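Local structure of 5' nucleotidase family protein (Staphylococcus aureus subsp. aureus, 4Q7F) at residues A[50-53]-A[54-58]; A[130-133]-A[134-137]; A[185-188]-A[189-193]; A[305-308]-A[309-312]; A[375-378]-A[379-383]. The protein belongs to the 5'-nucleotidase family and joins a metal-binding calcineurin-like phosphoesterase domain to a C-terminal 5'-nucleotidase domain. All coordinates share one frame; numbering follows the deposited sequence. Where two conformers were deposited one is given.

Interaction 1: A[50-53]-A[54-58]; sequences LANH and VIEQD
The imidazole of His53 has the CG of Gln57 over one face, about 4.1 Å above the ring plane and displaced toward the rim. Beyond that methylene the Gln57 amide continues past the ring at a slant, its plane turned 34° from the imidazole. The two nitrogens, His53 NE2 and Gln57 NE2, come within 3.4 Å, but the angle is wrong for a hydrogen bond; both instead bond to OD2 of Asp297. Gln57 OE1 goes to the hydroxyl of Thr299, and the ring of Phe300 meets the imidazole at an intermediate tilt. His53 gets into this position because its ring swings trans to the backbone N (chi1 175°), along the helix toward the next turn, where Gln57 runs out extended.

A second pair, one step round the helix, is looser. Asn52 and Glu56 lie side by side and point the same way, amide and carboxylate planes 22° apart, with Asn52 ND2 3.9 Å from Glu56 CG. They converge on one cation: Asn52 OD1 and Glu56 OE2 both reach NZ of Lys67, and Glu56 OE2 also pairs with Arg59.

Beneath both pairs runs the regular i to i+4 ladder, with Glu56 N on Asn52 O at 2.8 Å and Gln57 N on His53 O at 3.1 Å. Ala51 and Ile55 turn to Val271 of strand 270-278. Helix 48-59 is the helix of a beta-alpha-beta crossover between parallel strands 19-25 and 65-69, which are closely followed by the metal ligands Asp27 (manganese) and Asp72 (manganese and magnesium).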
loop_
_atom_site.group_PDB
_atom_site.type_symbol
_atom_site.label_atom_id
_atom_site.label_comp_id
_atom_site.label_asym_id
_atom_site.label_seq_id
_atom_site.Cartn_x
_atom_site.Cartn_y
_atom_site.Cartn_z
ATOM N N LEU A 50 17.697 5.058 9.436
ATOM C CA LEU A 50 17.545 5.527 10.791
ATOM C C LEU A 50 16.829 4.506 11.666
ATOM O O LEU A 50 17.238 4.271 12.804
ATOM C CB LEU A 50 16.842 6.883 10.798
ATOM C CG LEU A 50 16.763 7.647 12.088
ATOM C CD1 LEU A 50 18.165 7.914 12.621
ATOM C CD2 LEU A 50 16.025 8.951 11.815
ATOM N N ALA A 51 15.794 3.864 11.132
ATOM C CA ALA A 51 15.098 2.844 11.911
ATOM C C ALA A 51 16.061 1.719 12.276
ATOM O O ALA A 51 16.046 1.230 13.389
ATOM C CB ALA A 51 13.920 2.297 11.149
ATOM N N ASN A 52 16.930 1.337 11.344
ATOM C CA ASN A 52 17.878 0.273 11.611
ATOM C C ASN A 52 18.909 0.710 12.657
ATOM O O ASN A 52 19.340 -0.096 13.485
ATOM C CB ASN A 52 18.581 -0.192 10.328
ATOM C CG ASN A 52 19.469 -1.381 10.557
ATOM O OD1 ASN A 52 18.994 -2.484 10.872
ATOM N ND2 ASN A 52 20.749 -1.201 10.329
ATOM N N HIS A 53 19.356 1.964 12.572
ATOM C CA HIS A 53 20.265 2.536 13.556
ATOM C C HIS A 53 19.634 2.424 14.971
ATOM O O HIS A 53 20.309 2.099 15.937
ATOM C CB HIS A 53 20.561 3.987 13.179
ATOM C CG HIS A 53 21.381 4.734 14.169
ATOM N ND1 HIS A 53 22.724 4.496 14.359
ATOM C CD2 HIS A 53 21.062 5.771 14.984
ATOM C CE1 HIS A 53 23.194 5.335 15.254
ATOM N NE2 HIS A 53 22.207 6.123 15.647
ATOM N N VAL A 54 18.333 2.630 15.061
ATOM C CA VAL A 54 17.626 2.532 16.342
ATOM C C VAL A 54 17.637 1.099 16.867
ATOM O O VAL A 54 17.784 0.874 18.068
ATOM C CB VAL A 54 16.176 3.027 16.206
ATOM C CG1 VAL A 54 15.333 2.604 17.403
ATOM C CG2 VAL A 54 16.154 4.541 16.051
ATOM N N ILE A 55 17.492 0.129 15.967
ATOM C CA ILE A 55 17.496 -1.274 16.327
ATOM C C ILE A 55 18.903 -1.661 16.811
ATOM O O ILE A 55 19.077 -2.242 17.897
ATOM C CB ILE A 55 17.065 -2.144 15.131
ATOM C CG1 ILE A 55 15.590 -1.886 14.808
ATOM C CG2 ILE A 55 17.241 -3.622 15.414
ATOM C CD1 ILE A 55 15.138 -2.533 13.535
ATOM N N GLU A 56 19.888 -1.307 16.003
ATOM C CA GLU A 56 21.278 -1.618 16.315
ATOM C C GLU A 56 21.687 -1.129 17.703
ATOM O O GLU A 56 22.239 -1.887 18.495
ATOM C CB GLU A 56 22.197 -1.074 15.213
ATOM C CG GLU A 56 22.090 -1.858 13.924
ATOM C CD GLU A 56 22.453 -3.323 14.107
ATOM O OE1 GLU A 56 23.629 -3.606 14.373
ATOM O OE2 GLU A 56 21.569 -4.192 13.951
ATOM N N GLN A 57 21.411 0.135 18.018
ATOM C CA GLN A 57 21.725 0.639 19.339
ATOM C C GLN A 57 20.951 -0.089 20.446
ATOM O O GLN A 57 21.528 -0.477 21.435
ATOM C CB GLN A 57 21.488 2.151 19.435
ATOM C CG GLN A 57 22.444 2.929 18.564
ATOM C CD GLN A 57 22.345 4.420 18.733
ATOM O OE1 GLN A 57 23.350 5.087 18.974
ATOM N NE2 GLN A 57 21.138 4.957 18.613
ATOM N N ASP A 58 19.650 -0.273 20.267
ATOM C CA ASP A 58 18.809 -0.885 21.307
ATOM C C ASP A 58 18.987 -2.383 21.584
ATOM O O ASP A 58 18.695 -2.858 22.679
ATOM C CB ASP A 58 17.341 -0.739 20.893
ATOM C CG ASP A 58 16.382 -1.049 22.035
ATOM O OD1 ASP A 58 16.254 -0.189 22.914
ATOM O OD2 ASP A 58 15.719 -2.111 22.038
#

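Interaction 2: A[130-133]-A[134-137]; sequences VLCA and NIYE
Ile135 runs its CB-CG1-CD1 branch past the sulfur of Cys132. Starting at the root, Ile135 CB is 3.6 Å from Cys132 SG; the next carbon, Ile135 CG1, comes to 3.5 Å from the same sulfur; and the tip, Ile135 CD1, is still only 3.8 Å from Cys132 SG. The thiol can meet three successive carbons because Cys132 holds SG trans to its backbone N (chi1 -177°), reaching forward along the chain. Thr163 of strand 155-163 touches both residues from outside, and Phe112 also packs on Ile135.

Between them the backbone bends through Ala133 and Asn134, whose angles are roughly those of a type I turn, and the CA atoms of Cys132 and Ile135 end up 6.3 Å apart. The turn is open: no direct bond closes it, and the buried N atoms of Asn134 and Ile135 have no partner in the model. A water donates to both Cys132 O and Ile135 O and bridges the mouth instead. This bend delivers the chain into strand 135-137, the middle strand of a small antiparallel sheet between 140-141 and 179-181.

Asn134 rests its OD1 3.7 Å from Cys132 SG, while its ND2 is gripped by the carbonyls of Thr163 and His182. On the far side of the turn the Tyr136 ring returns toward Ala133, its CE1 3.6 Å from Ala133 O in an oblique approach. A second water donates to Ala133 O at 2.8 Å and is hydrogen-bonded to Tyr136 OH. His182 meets the tyrosine ring edge-to-face.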
loop_
_atom_site.group_PDB
_atom_site.type_symbol
_atom_site.label_atom_id
_atom_site.label_comp_id
_atom_site.label_asym_id
_atom_site.label_seq_id
_atom_site.Cartn_x
_atom_site.Cartn_y
_atom_site.Cartn_z
ATOM N N VAL A 130 12.817 -15.232 2.736
ATOM C CA VAL A 130 11.522 -14.558 2.787
ATOM C C VAL A 130 10.503 -15.681 2.965
ATOM O O VAL A 130 10.439 -16.605 2.153
ATOM C CB VAL A 130 11.274 -13.695 1.545
ATOM C CG1 VAL A 130 9.824 -13.201 1.514
ATOM C CG2 VAL A 130 12.230 -12.510 1.544
ATOM N N LEU A 131 9.724 -15.612 4.043
ATOM C CA LEU A 131 8.814 -16.699 4.385
ATOM C C LEU A 131 7.382 -16.382 3.976
ATOM O O LEU A 131 6.835 -15.370 4.397
ATOM C CB LEU A 131 8.878 -16.970 5.889
ATOM C CG LEU A 131 10.268 -17.370 6.427
ATOM C CD1 LEU A 131 10.231 -17.422 7.949
ATOM C CD2 LEU A 131 10.725 -18.704 5.865
ATOM N N CYS A 132 6.807 -17.241 3.136
ATOM C CA CYS A 132 5.402 -17.085 2.688
ATOM C C CYS A 132 4.786 -18.461 2.517
ATOM O O CYS A 132 5.028 -19.138 1.518
ATOM C CB CYS A 132 5.323 -16.313 1.387
ATOM S SG CYS A 132 3.610 -16.049 0.870
ATOM N N ALA A 133 3.980 -18.874 3.491
ATOM C CA ALA A 133 3.370 -20.204 3.456
ATOM C C ALA A 133 2.034 -20.314 2.701
ATOM O O ALA A 133 1.567 -21.428 2.401
ATOM C CB ALA A 133 3.197 -20.712 4.886
ATOM N N ASN A 134 1.426 -19.188 2.350
ATOM C CA ASN A 134 0.111 -19.256 1.718
ATOM C C ASN A 134 -0.020 -18.767 0.271
ATOM O O ASN A 134 -1.137 -18.604 -0.240
ATOM C CB ASN A 134 -0.911 -18.563 2.618
ATOM C CG ASN A 134 -0.714 -17.070 2.684
ATOM O OD1 ASN A 134 0.405 -16.586 2.669
ATOM N ND2 ASN A 134 -1.814 -16.331 2.742
ATOM N N ILE A 135 1.098 -18.530 -0.404
ATOM C CA ILE A 135 1.063 -18.132 -1.809
ATOM C C ILE A 135 1.797 -19.213 -2.557
ATOM O O ILE A 135 3.008 -19.433 -2.342
ATOM C CB ILE A 135 1.728 -16.775 -2.086
ATOM C CG1 ILE A 135 0.950 -15.658 -1.401
ATOM C CG2 ILE A 135 1.794 -16.516 -3.586
ATOM C CD1 ILE A 135 1.489 -14.263 -1.657
ATOM N N TYR A 136 1.070 -19.917 -3.413
ATOM C CA TYR A 136 1.647 -21.007 -4.190
ATOM C C TYR A 136 1.888 -20.634 -5.636
ATOM O O TYR A 136 1.103 -19.878 -6.256
ATOM C CB TYR A 136 0.727 -22.231 -4.145
ATOM C CG TYR A 136 0.854 -23.096 -2.910
ATOM C CD1 TYR A 136 0.609 -22.593 -1.634
ATOM C CD2 TYR A 136 1.162 -24.449 -3.028
ATOM C CE1 TYR A 136 0.717 -23.406 -0.507
ATOM C CE2 TYR A 136 1.250 -25.267 -1.915
ATOM C CZ TYR A 136 1.029 -24.746 -0.660
ATOM O OH TYR A 136 1.130 -25.586 0.436
ATOM N N GLU A 137 2.976 -21.163 -6.170
ATOM C CA GLU A 137 3.294 -21.024 -7.575
ATOM C C GLU A 137 3.229 -22.466 -8.089
ATOM O O GLU A 137 4.053 -23.310 -7.717
ATOM C CB GLU A 137 4.671 -20.436 -7.768
ATOM C CG GLU A 137 5.030 -20.253 -9.227
ATOM C CD GLU A 137 6.473 -19.847 -9.426
ATOM O OE1 GLU A 137 7.346 -20.243 -8.629
ATOM O OE2 GLU A 137 6.743 -19.165 -10.418
HETATM O O HOH W 1 5.383 -18.514 -1.011
HETATM O O HOH W 2 2.568 -24.008 2.721
#

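Interaction 3: A[185-188]-A[189-193]; sequences FEIL and QQYLP
Ile187 and Tyr191 run side by side in the same direction, Ile187 CG2 lying 3.7 Å from Tyr191 CD2. The carbonyl oxygen Ile187 O sits at the ring's edge, in its plane, 3.4 Å from that same Tyr191 CD2. One residue further along, Leu188 CD1 meets Leu192 CG at 4.0 Å. Phe185 CE1 approaches the Gln189 amide, 3.9 Å from NE2, the ring and amide planes standing 75° apart. Gln190 points back along the preceding turn, CG beside its backbone N (chi1 -65°), which brings that CG 3.1 Å from Glu186 O.

These pairs are spaced by four consecutive i to i+4 backbone bonds; the straightest at its acceptor is Leu192 N to Leu188 O, nearly in line with the carbonyl. Pro193, lacking an N-H, breaks the series and kinks the helix.

Further out, Ile187 presses on Ala133, Asn134 and Leu162, and Tyr191 on Ile160. Leu188 reaches Leu162, Val204 and Met232, while Leu192 packs on Ile202 and Phe236; the latter also meets the Phe185 ring. Apolar residues thus face strands 155-163 and 201-207 and helix 229-236, with Glu186, Gln189 and Gln190 exposed: an amphipathic helix lying in the connection between two adjacent parallel strands of the six-stranded sheet.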
loop_
_atom_site.group_PDB
_atom_site.type_symbol
_atom_site.label_atom_id
_atom_site.label_comp_id
_atom_site.label_asym_id
_atom_site.label_seq_id
_atom_site.Cartn_x
_atom_site.Cartn_y
_atom_site.Cartn_z
ATOM N N PHE A 185 -5.792 -17.473 7.365
ATOM C CA PHE A 185 -6.414 -18.172 8.481
ATOM C C PHE A 185 -6.338 -19.683 8.290
ATOM O O PHE A 185 -5.995 -20.423 9.225
ATOM C CB PHE A 185 -7.888 -17.770 8.611
ATOM C CG PHE A 185 -8.615 -18.490 9.713
ATOM C CD1 PHE A 185 -9.043 -19.791 9.541
ATOM C CD2 PHE A 185 -8.872 -17.862 10.919
ATOM C CE1 PHE A 185 -9.703 -20.462 10.554
ATOM C CE2 PHE A 185 -9.544 -18.523 11.933
ATOM C CZ PHE A 185 -9.958 -19.826 11.751
ATOM N N GLU A 186 -6.688 -20.143 7.089
ATOM C CA GLU A 186 -6.714 -21.586 6.799
ATOM C C GLU A 186 -5.331 -22.216 6.837
ATOM O O GLU A 186 -5.162 -23.306 7.371
ATOM C CB GLU A 186 -7.366 -21.872 5.452
ATOM C CG GLU A 186 -8.831 -21.474 5.378
ATOM C CD GLU A 186 -9.454 -21.784 4.033
ATOM O OE1 GLU A 186 -8.838 -22.536 3.237
ATOM O OE2 GLU A 186 -10.566 -21.276 3.780
ATOM N N ILE A 187 -4.345 -21.541 6.259
ATOM C CA ILE A 187 -2.985 -22.081 6.265
ATOM C C ILE A 187 -2.441 -22.114 7.699
ATOM O O ILE A 187 -1.770 -23.074 8.096
ATOM C CB ILE A 187 -2.063 -21.307 5.313
ATOM C CG1 ILE A 187 -2.566 -21.443 3.874
ATOM C CG2 ILE A 187 -0.630 -21.805 5.420
ATOM C CD1 ILE A 187 -2.752 -22.872 3.389
ATOM N N LEU A 188 -2.724 -21.072 8.474
ATOM C CA LEU A 188 -2.290 -21.037 9.858
ATOM C C LEU A 188 -2.922 -22.200 10.609
ATOM O O LEU A 188 -2.228 -22.959 11.286
ATOM C CB LEU A 188 -2.662 -19.708 10.540
ATOM C CG LEU A 188 -2.303 -19.605 12.033
ATOM C CD1 LEU A 188 -0.815 -19.809 12.255
ATOM C CD2 LEU A 188 -2.737 -18.255 12.575
ATOM N N GLN A 189 -4.242 -22.326 10.479
ATOM C CA GLN A 189 -5.001 -23.384 11.129
ATOM C C GLN A 189 -4.434 -24.769 10.845
ATOM O O GLN A 189 -4.388 -25.632 11.725
ATOM C CB GLN A 189 -6.453 -23.349 10.654
ATOM C CG GLN A 189 -7.325 -24.408 11.312
ATOM C CD GLN A 189 -8.768 -24.306 10.889
ATOM O OE1 GLN A 189 -9.662 -24.309 11.721
ATOM N NE2 GLN A 189 -9.002 -24.188 9.591
ATOM N N GLN A 190 -4.011 -24.971 9.608
ATOM C CA GLN A 190 -3.473 -26.251 9.188
ATOM C C GLN A 190 -2.049 -26.493 9.711
ATOM O O GLN A 190 -1.712 -27.614 10.054
ATOM C CB GLN A 190 -3.556 -26.354 7.666
ATOM C CG GLN A 190 -5.009 -26.358 7.182
ATOM C CD GLN A 190 -5.157 -26.077 5.701
ATOM O OE1 GLN A 190 -4.209 -26.221 4.931
ATOM N NE2 GLN A 190 -6.360 -25.679 5.292
ATOM N N TYR A 191 -1.236 -25.438 9.799
ATOM C CA TYR A 191 0.141 -25.554 10.300
ATOM C C TYR A 191 0.311 -25.598 11.822
ATOM O O TYR A 191 1.277 -26.187 12.315
ATOM C CB TYR A 191 1.002 -24.402 9.797
ATOM C CG TYR A 191 1.777 -24.659 8.531
ATOM C CD1 TYR A 191 3.067 -25.189 8.589
ATOM C CD2 TYR A 191 1.263 -24.323 7.291
ATOM C CE1 TYR A 191 3.804 -25.398 7.440
ATOM C CE2 TYR A 191 1.989 -24.528 6.137
ATOM C CZ TYR A 191 3.256 -25.057 6.217
ATOM O OH TYR A 191 3.977 -25.259 5.069
ATOM N N LEU A 192 -0.580 -24.945 12.565
ATOM C CA LEU A 192 -0.452 -24.918 14.023
ATOM C C LEU A 192 -0.134 -26.243 14.690
ATOM O O LEU A 192 0.836 -26.317 15.435
ATOM C CB LEU A 192 -1.646 -24.272 14.706
ATOM C CG LEU A 192 -1.479 -22.766 14.862
ATOM C CD1 LEU A 192 -2.772 -22.145 15.352
ATOM C CD2 LEU A 192 -0.340 -22.445 15.814
ATOM N N PRO A 193 -0.944 -27.279 14.430
ATOM C CA PRO A 193 -0.664 -28.554 15.077
ATOM C C PRO A 193 0.791 -28.994 14.917
ATOM O O PRO A 193 1.414 -29.373 15.885
ATOM C CB PRO A 193 -1.606 -29.525 14.362
ATOM C CG PRO A 193 -2.746 -28.680 13.907
ATOM C CD PRO A 193 -2.147 -27.339 13.576
#

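Interaction 4: A[305-308]-A[309-312]; sequences DDQH and LRKQ
His308 and Gln312 make the ring contact: the CG of Gln312 lies over one face of the imidazole, 4.2 Å above it and shifted toward the rim. Ring and amide planes differ by 38°. The nitrogens His308 NE2 and Gln312 NE2 approach to 3.4 Å, at an angle too poor for a hydrogen bond, so the amide flanks the ring without being bonded to it. The imidazole is carried there by a fully trans first torsion (chi1 179°).

The backbone bonds are the ordinary i to i+4 set, for example Lys311 N to Gln307 O at 2.9 Å and Gln312 N to His308 O at 3.0 Å. They build helix 304-317, which leads from strand 284-293 of the phosphoesterase part toward strand 320-323 and probably corresponds to the linker helix of 5'-nucleotidases. Its apolar side carries Leu309, set against Phe79 and Phe96.

One contact is through solvent: in the conformer described, Gln307 OE1 accepts from a water that in turn accepts from Arg310 NH1, both at 2.8 Å.

Salt bridges lead outside the two segments, from Arg310 NE to Glu314, Lys311 to Asp315 and Asp306 to Arg99. Arg310 NH2 also hydrogen-bonds to the carbonyls of Arg40 and Gln42.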
loop_
_atom_site.group_PDB
_atom_site.type_symbol
_atom_site.label_atom_id
_atom_site.label_comp_id
_atom_site.label_asym_id
_atom_site.label_seq_id
_atom_site.Cartn_x
_atom_site.Cartn_y
_atom_site.Cartn_z
ATOM N N ASP A 305 28.894 6.882 0.070
ATOM C CA ASP A 305 28.287 6.227 -1.091
ATOM C C ASP A 305 26.782 6.346 -1.016
ATOM O O ASP A 305 26.154 6.626 -2.014
ATOM C CB ASP A 305 28.699 4.765 -1.216
ATOM C CG ASP A 305 30.175 4.598 -1.557
ATOM O OD1 ASP A 305 30.808 5.552 -2.058
ATOM O OD2 ASP A 305 30.689 3.495 -1.345
ATOM N N ASP A 306 26.220 6.139 0.165
ATOM C CA ASP A 306 24.798 6.308 0.350
ATOM C C ASP A 306 24.383 7.755 0.048
ATOM O O ASP A 306 23.376 7.968 -0.589
ATOM C CB ASP A 306 24.367 5.892 1.761
ATOM C CG ASP A 306 24.468 4.402 1.992
ATOM O OD1 ASP A 306 24.890 3.655 1.087
ATOM O OD2 ASP A 306 24.112 3.952 3.089
ATOM N N GLN A 307 25.128 8.751 0.515
ATOM C CA GLN A 307 24.758 10.140 0.214
ATOM C C GLN A 307 24.917 10.424 -1.288
ATOM O O GLN A 307 24.142 11.190 -1.857
ATOM C CB GLN A 307 25.534 11.151 1.070
ATOM C CG GLN A 307 25.148 11.197 2.559
ATOM C CD GLN A 307 23.794 11.851 2.861
ATOM O OE1 GLN A 307 22.773 11.566 2.226
ATOM N NE2 GLN A 307 23.781 12.710 3.883
ATOM N N HIS A 308 25.902 9.796 -1.935
ATOM C CA HIS A 308 26.060 9.968 -3.366
ATOM C C HIS A 308 24.817 9.442 -4.106
ATOM O O HIS A 308 24.307 10.103 -4.996
ATOM C CB HIS A 308 27.323 9.286 -3.857
ATOM C CG HIS A 308 27.523 9.404 -5.326
ATOM N ND1 HIS A 308 27.609 10.624 -5.962
ATOM C CD2 HIS A 308 27.666 8.463 -6.289
ATOM C CE1 HIS A 308 27.792 10.430 -7.258
ATOM N NE2 HIS A 308 27.835 9.127 -7.482
ATOM N N LEU A 309 24.308 8.281 -3.686
ATOM C CA LEU A 309 23.093 7.714 -4.273
ATOM C C LEU A 309 21.902 8.649 -4.051
ATOM O O LEU A 309 21.137 8.902 -4.976
ATOM C CB LEU A 309 22.822 6.320 -3.704
ATOM C CG LEU A 309 21.521 5.606 -4.102
ATOM C CD1 LEU A 309 21.357 5.527 -5.611
ATOM C CD2 LEU A 309 21.471 4.216 -3.488
ATOM N N ARG A 310 21.722 9.139 -2.819
ATOM C CA ARG A 310 20.659 10.108 -2.517
ATOM C C ARG A 310 20.755 11.299 -3.490
ATOM O O ARG A 310 19.755 11.755 -4.010
ATOM C CB ARG A 310 20.788 10.588 -1.060
ATOM C CG ARG A 310 20.009 11.843 -0.637
ATOM C CD ARG A 310 18.600 11.563 -0.210
ATOM N NE ARG A 310 17.808 12.770 0.047
ATOM C CZ ARG A 310 17.520 13.301 1.242
ATOM N NH1 ARG A 310 17.956 12.763 2.368
ATOM N NH2 ARG A 310 16.753 14.393 1.301
ATOM N N LYS A 311 21.958 11.804 -3.717
ATOM C CA LYS A 311 22.147 12.954 -4.632
ATOM C C LYS A 311 21.702 12.639 -6.056
ATOM O O LYS A 311 21.035 13.458 -6.694
ATOM C CB LYS A 311 23.611 13.424 -4.660
ATOM C CG LYS A 311 23.853 14.630 -5.563
ATOM C CD LYS A 311 25.337 14.928 -5.682
ATOM C CE LYS A 311 25.599 16.212 -6.462
ATOM N NZ LYS A 311 25.068 16.206 -7.852
ATOM N N GLN A 312 22.116 11.476 -6.566
ATOM C CA GLN A 312 21.710 11.029 -7.903
ATOM C C GLN A 312 20.190 10.969 -7.963
ATOM O O GLN A 312 19.571 11.403 -8.934
ATOM C CB GLN A 312 22.284 9.656 -8.205
ATOM C CG GLN A 312 23.782 9.668 -8.506
ATOM C CD GLN A 312 24.356 8.272 -8.591
ATOM O OE1 GLN A 312 23.970 7.380 -7.824
ATOM N NE2 GLN A 312 25.310 8.077 -9.492
HETATM O O HOH W 3 20.171 11.263 3.141
#

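Interaction 5: A[375-378]-A[379-383]; sequences VTMR and DVINN
Thr376 ends strand 374-376 in an extended conformation (psi 171°) and Met377 starts helix 377-383 at once, which puts Thr376 at the N-cap, its O taken by Val380 N. Asp379, three residues on, supplies one half of a capping box: its OD2 accepts from the N-cap backbone, Thr376 N, at 2.8 Å through the anti lone pair. The same oxygen takes a second bond, from Thr376 OG1 to Asp379 OD2 at 2.7 Å, this one coming from well above the carboxylate plane. The hydroxyl is within range because its chi1 of 63° sets OG1 between the backbone N and the carbonyl carbon; it turns to the carboxylate rather than to Asp379 N, so the reciprocal half of the box is missing. Two donors from one residue thus fix the carboxylate across the helix start.

The helical bonds continue with Ile381 N on Met377 O at 3.0 Å. Around this polar cap the apolar residues pair off. Val375 CG1 meets Val380 CG2 at 4.0 Å, the two side chains crossing at about a right angle against helix 501-511. Met377, present as selenomethionine, puts its CG 4.0 Å from Ile381 CD1, and Trp316 of helix 304-317 touches both.

Arg378 and Asn382 lie alongside one another, Arg378 CG 3.9 Å from Asn382 ND2, but the guanidinium runs on to Glu314 and Asp318 and to the carbonyl of Phe37. The nucleotidase C-terminal domain is thereby tied to helix 304-317. At the last turn Asn383 ND2 donates to Asp379 O at 2.8 Å. The backbone N of Asn383 grips that same oxygen from the opposite face of the carbonyl plane.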
loop_
_atom_site.group_PDB
_atom_site.type_symbol
_atom_site.label_atom_id
_atom_site.label_comp_id
_atom_site.label_asym_id
_atom_site.label_seq_id
_atom_site.Cartn_x
_atom_site.Cartn_y
_atom_site.Cartn_z
ATOM N N VAL A 375 7.184 21.862 -13.701
ATOM C CA VAL A 375 6.890 20.493 -13.330
ATOM C C VAL A 375 8.156 19.662 -13.438
ATOM O O VAL A 375 8.790 19.621 -14.501
ATOM C CB VAL A 375 5.828 19.872 -14.243
ATOM C CG1 VAL A 375 5.482 18.467 -13.770
ATOM C CG2 VAL A 375 4.575 20.739 -14.290
ATOM N N THR A 376 8.519 19.005 -12.335
ATOM C CA THR A 376 9.695 18.130 -12.310
ATOM C C THR A 376 9.244 16.668 -12.117
ATOM O O THR A 376 8.067 16.407 -11.832
ATOM C CB THR A 376 10.646 18.504 -11.161
ATOM O OG1 THR A 376 9.974 18.304 -9.915
ATOM C CG2 THR A 376 11.096 19.974 -11.270
HETATM N N MSE A 377 10.180 15.736 -12.263
HETATM C CA MSE A 377 9.892 14.299 -12.078
HETATM C C MSE A 377 9.270 14.090 -10.694
HETATM O O MSE A 377 8.299 13.328 -10.539
HETATM C CB MSE A 377 11.191 13.521 -12.296
HETATM C CG MSE A 377 11.035 12.008 -12.158
HETATM SE SE MSE A 377 9.560 11.275 -13.273
HETATM C CE MSE A 377 10.672 11.177 -14.880
ATOM N N ARG A 378 9.814 14.805 -9.705
ATOM C CA ARG A 378 9.340 14.779 -8.299
ATOM C C ARG A 378 7.832 15.022 -8.228
ATOM O O ARG A 378 7.109 14.302 -7.569
ATOM C CB ARG A 378 10.051 15.871 -7.482
ATOM C CG ARG A 378 9.832 15.811 -5.954
ATOM C CD ARG A 378 10.486 16.967 -5.198
ATOM N NE ARG A 378 11.889 17.096 -5.555
ATOM C CZ ARG A 378 12.887 16.459 -4.961
ATOM N NH1 ARG A 378 12.677 15.657 -3.915
ATOM N NH2 ARG A 378 14.106 16.640 -5.423
ATOM N N ASP A 379 7.382 16.052 -8.925
ATOM C CA ASP A 379 5.967 16.426 -8.939
ATOM C C ASP A 379 5.086 15.381 -9.594
ATOM O O ASP A 379 3.999 15.098 -9.109
ATOM C CB ASP A 379 5.816 17.777 -9.618
ATOM C CG ASP A 379 6.723 18.830 -9.002
ATOM O OD1 ASP A 379 6.643 19.037 -7.772
ATOM O OD2 ASP A 379 7.520 19.442 -9.728
ATOM N N VAL A 380 5.549 14.798 -10.698
ATOM C CA VAL A 380 4.776 13.789 -11.409
ATOM C C VAL A 380 4.558 12.563 -10.533
ATOM O O VAL A 380 3.454 12.015 -10.464
ATOM C CB VAL A 380 5.464 13.355 -12.731
ATOM C CG1 VAL A 380 4.777 12.129 -13.316
ATOM C CG2 VAL A 380 5.494 14.493 -13.743
ATOM N N ILE A 381 5.631 12.125 -9.875
ATOM C CA ILE A 381 5.560 10.950 -9.021
ATOM C C ILE A 381 4.634 11.186 -7.821
ATOM O O ILE A 381 3.843 10.308 -7.477
ATOM C CB ILE A 381 6.956 10.488 -8.548
ATOM C CG1 ILE A 381 7.815 10.056 -9.753
ATOM C CG2 ILE A 381 6.782 9.317 -7.603
ATOM C CD1 ILE A 381 9.262 9.681 -9.440
ATOM N N ASN A 382 4.732 12.354 -7.192
ATOM C CA ASN A 382 3.869 12.669 -6.058
ATOM C C ASN A 382 2.410 12.659 -6.434
ATOM O O ASN A 382 1.567 12.267 -5.631
ATOM C CB ASN A 382 4.254 14.021 -5.423
ATOM C CG ASN A 382 5.530 13.925 -4.614
ATOM O OD1 ASN A 382 5.820 12.877 -4.054
ATOM N ND2 ASN A 382 6.290 15.004 -4.542
ATOM N N ASN A 383 2.110 13.083 -7.651
ATOM C CA ASN A 383 0.709 13.078 -8.122
ATOM C C ASN A 383 0.223 11.713 -8.628
ATOM O O ASN A 383 -0.961 11.452 -8.622
ATOM C CB ASN A 383 0.511 14.182 -9.128
ATOM C CG ASN A 383 0.491 15.541 -8.453
ATOM O OD1 ASN A 383 -0.487 15.891 -7.798
ATOM N ND2 ASN A 383 1.570 16.294 -8.582
#

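Overall arrangement
Along the chain the five contacts follow in numerical order. Interactions 1 to 3 belong to the calcineurin-like phosphoesterase domain and interaction 5 to the C-terminal nucleotidase domain. Interactions 2 and 3 touch: their centres are 13 Å apart, and Asn134 CB meets Ile187 CG1 at 3.6 Å, packing the turn before strand 135-137 on helix 184-198. Interactions 1 and 4 have centres 21 Å apart without touching; interactions 4 and 5, 20 Å. Helix 304-317 carries interaction 4 and, through Glu314, Trp316 and Leu317, also meets interaction 5, so it connects the two parts of the protein. Interactions 3 and 5 lie on opposite sides of the chain's centre, about 44 Å apart centre to centre.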